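Local coordinates for protein catalase (Exiguobacterium oxidotolerans, PDB 2J2M) that catalyses the breakdown of hydrogen peroxide to water and oxygen at a haem group, as a tetrameric catalase, at residues 139-144 and 164-169. Residues are numbered along the deposited sequence; the frame is centred on the assembly and turned at random.
With HEM (protoporphyrin IX containing Fe), chain E.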
# COMPACT_ATOMS: atom_id res chain seq x y z
N ALA A 139 19.48 -10.24 -17.17
CA ALA A 139 18.64 -9.85 -16.06
C ALA A 139 17.86 -11.04 -15.49
O ALA A 139 17.49 -11.03 -14.31
CB ALA A 139 17.69 -8.76 -16.49
N MET A 140 17.65 -12.06 -16.32
CA MET A 140 16.95 -13.30 -15.95
C MET A 140 17.56 -13.95 -14.71
O MET A 140 16.86 -14.63 -13.96
CB MET A 140 16.97 -14.31 -17.12
CG MET A 140 16.10 -15.58 -16.91
SD MET A 140 14.32 -15.25 -16.72
CE MET A 140 13.86 -15.06 -18.45
N LYS A 141 18.86 -13.73 -14.50
CA LYS A 141 19.57 -14.39 -13.40
C LYS A 141 19.69 -13.57 -12.14
O LYS A 141 20.12 -14.08 -11.13
CB LYS A 141 20.95 -14.87 -13.82
CG LYS A 141 20.99 -15.85 -15.00
CD LYS A 141 20.05 -17.07 -14.78
CE LYS A 141 20.20 -17.72 -13.40
NZ LYS A 141 19.15 -18.79 -13.25
N PHE A 142 19.30 -12.29 -12.21
CA PHE A 142 19.58 -11.34 -11.12
C PHE A 142 18.91 -11.70 -9.78
O PHE A 142 19.56 -11.68 -8.73
CB PHE A 142 19.25 -9.88 -11.54
CG PHE A 142 19.68 -8.85 -10.52
CD1 PHE A 142 21.04 -8.53 -10.37
CD2 PHE A 142 18.74 -8.23 -9.69
CE1 PHE A 142 21.44 -7.58 -9.41
CE2 PHE A 142 19.15 -7.29 -8.75
CZ PHE A 142 20.50 -6.97 -8.60
N PRO A 143 17.59 -12.03 -9.80
CA PRO A 143 16.97 -12.50 -8.55
C PRO A 143 17.69 -13.70 -7.93
O PRO A 143 17.95 -13.67 -6.73
CB PRO A 143 15.53 -12.83 -8.97
CG PRO A 143 15.30 -11.92 -10.13
CD PRO A 143 16.60 -11.97 -10.89
N ASP A 144 18.06 -14.68 -8.75
CA ASP A 144 18.84 -15.83 -8.29
C ASP A 144 20.16 -15.45 -7.65
O ASP A 144 20.50 -15.91 -6.55
CB ASP A 144 19.09 -16.79 -9.45
CG ASP A 144 17.82 -17.30 -10.07
OD1 ASP A 144 17.59 -16.99 -11.27
OD2 ASP A 144 17.04 -18.01 -9.38
N TRP A 164 28.72 -19.13 -3.42
CA TRP A 164 29.70 -19.88 -4.21
C TRP A 164 29.07 -21.00 -5.04
O TRP A 164 29.57 -21.30 -6.12
CB TRP A 164 30.82 -20.41 -3.33
CG TRP A 164 31.87 -19.37 -3.07
CD1 TRP A 164 32.11 -18.70 -1.90
CD2 TRP A 164 32.80 -18.86 -4.02
NE1 TRP A 164 33.13 -17.81 -2.07
CE2 TRP A 164 33.57 -17.88 -3.37
CE3 TRP A 164 33.06 -19.15 -5.37
CZ2 TRP A 164 34.60 -17.20 -4.02
CZ3 TRP A 164 34.08 -18.46 -6.01
CH2 TRP A 164 34.83 -17.49 -5.34
N ASP A 165 27.96 -21.59 -4.54
CA ASP A 165 27.14 -22.54 -5.30
C ASP A 165 26.65 -21.89 -6.60
O ASP A 165 26.98 -22.35 -7.70
CB ASP A 165 25.93 -23.04 -4.47
CG ASP A 165 25.21 -24.26 -5.11
OD1 ASP A 165 25.83 -24.97 -5.93
OD2 ASP A 165 24.03 -24.52 -4.77
N PHE A 166 25.83 -20.84 -6.46
CA PHE A 166 25.35 -20.08 -7.62
C PHE A 166 26.48 -19.65 -8.56
O PHE A 166 26.41 -19.88 -9.76
CB PHE A 166 24.54 -18.84 -7.21
CG PHE A 166 24.11 -18.02 -8.38
CD1 PHE A 166 24.94 -17.03 -8.88
CD2 PHE A 166 22.91 -18.32 -9.05
CE1 PHE A 166 24.57 -16.28 -10.02
CE2 PHE A 166 22.54 -17.57 -10.19
CZ PHE A 166 23.37 -16.55 -10.67
N MET A 167 27.53 -19.05 -7.99
CA MET A 167 28.63 -18.46 -8.78
C MET A 167 29.45 -19.48 -9.58
O MET A 167 29.74 -19.26 -10.75
CB MET A 167 29.56 -17.66 -7.88
CG MET A 167 28.93 -16.43 -7.26
SD MET A 167 28.26 -15.26 -8.46
CE MET A 167 27.72 -13.98 -7.31
N THR A 168 29.80 -20.60 -8.95
CA THR A 168 30.57 -21.67 -9.64
C THR A 168 29.78 -22.24 -10.80
O THR A 168 30.36 -22.57 -11.85
CB THR A 168 30.98 -22.84 -8.68
OG1 THR A 168 29.83 -23.36 -7.99
CG2 THR A 168 32.01 -22.37 -7.69
N LEU A 169 28.46 -22.33 -10.62
CA LEU A 169 27.56 -22.89 -11.63
C LEU A 169 27.16 -21.87 -12.69
O LEU A 169 26.55 -22.22 -13.69
CB LEU A 169 26.32 -23.49 -10.97
CG LEU A 169 26.48 -24.74 -10.10
CD1 LEU A 169 25.17 -25.06 -9.34
CD2 LEU A 169 26.95 -25.95 -10.96
CHA HEM E . 19.63 -0.81 -6.88
CHB HEM E . 23.84 -0.94 -9.36
CHC HEM E . 22.23 -4.80 -11.76
CHD HEM E . 17.85 -4.27 -9.82
C1A HEM E . 20.89 -0.47 -7.36
C2A HEM E . 21.71 0.68 -6.98
C3A HEM E . 22.87 0.64 -7.67
C4A HEM E . 22.84 -0.53 -8.50
CMA HEM E . 24.06 1.63 -7.61
CAA HEM E . 21.28 1.74 -5.93
CBA HEM E . 20.57 2.95 -6.54
CGA HEM E . 20.28 3.90 -5.40
O1A HEM E . 19.08 4.10 -5.06
O2A HEM E . 21.25 4.44 -4.82
C1B HEM E . 23.76 -1.95 -10.27
C2B HEM E . 24.69 -2.22 -11.36
C3B HEM E . 24.23 -3.29 -12.00
C4B HEM E . 23.01 -3.73 -11.36
CMB HEM E . 25.95 -1.39 -11.73
CAB HEM E . 24.82 -3.96 -13.25
CBB HEM E . 26.13 -4.14 -13.40
C1C HEM E . 20.89 -4.96 -11.54
C2C HEM E . 19.99 -5.84 -12.25
C3C HEM E . 18.77 -5.67 -11.70
C4C HEM E . 18.88 -4.69 -10.63
CMC HEM E . 20.34 -6.77 -13.45
CAC HEM E . 17.45 -6.38 -12.07
CBC HEM E . 16.75 -6.04 -13.15
C1D HEM E . 17.90 -3.32 -8.82
C2D HEM E . 16.77 -2.93 -7.99
C3D HEM E . 17.32 -1.84 -7.08
C4D HEM E . 18.73 -1.68 -7.45
CMD HEM E . 15.30 -3.48 -8.07
CAD HEM E . 16.56 -1.05 -6.00
CBD HEM E . 16.27 0.34 -6.58
CGD HEM E . 15.25 1.11 -5.75
O1D HEM E . 14.58 0.55 -4.83
O2D HEM E . 15.11 2.31 -6.04
NA HEM E . 21.63 -1.17 -8.30
NB HEM E . 22.75 -2.89 -10.30
NC HEM E . 20.18 -4.28 -10.57
ND HEM E . 19.00 -2.56 -8.47
FE HEM E . 20.77 -2.53 -9.61
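NZ of Lys141, a residue whose aliphatic chain meets the edge of Phe166, is held by several acceptors: Asp144 OD1 at 3.1 Å in a salt bridge, the Glu384 carbonyl oxygen of a third subunit, and Gln20 OE1 and the Asn19 carbonyl oxygen of a second. The ammonium comes from above the carboxylate plane, 66° out of it, and OD1 also pairs with Lys41 of the second subunit, so the buried charges are probably well compensated. Lysine suits the place because its chain, bent at chi2 and chi3, folds back to Asp144 and still offers methylenes to a ring: CE lies 4.0 Å from Phe166 CE2. Aspartate is short enough to pair with both lysines while its CB rests 3.6 Å from the same CE2. With CG anti to the backbone N (chi1 177°), Phe166 reaches out from its helix to these two side chains, its flat, nonpolar ring suiting a buried meeting with methylene carbons.

Phe142 points the other way, one ring face over the haem pyrrole carbons, offset toward the ring's rim, with CE2 3.2 Å from HEM C4C; an alanine here would probably leave that face of the pyrrole without this aromatic cover and open a gap beside the haem. The contact thus joins helix 142-149, wedged between haem and subunit interfaces, to helix 160-169, whose far side packs on helices 433-447 and 453-466.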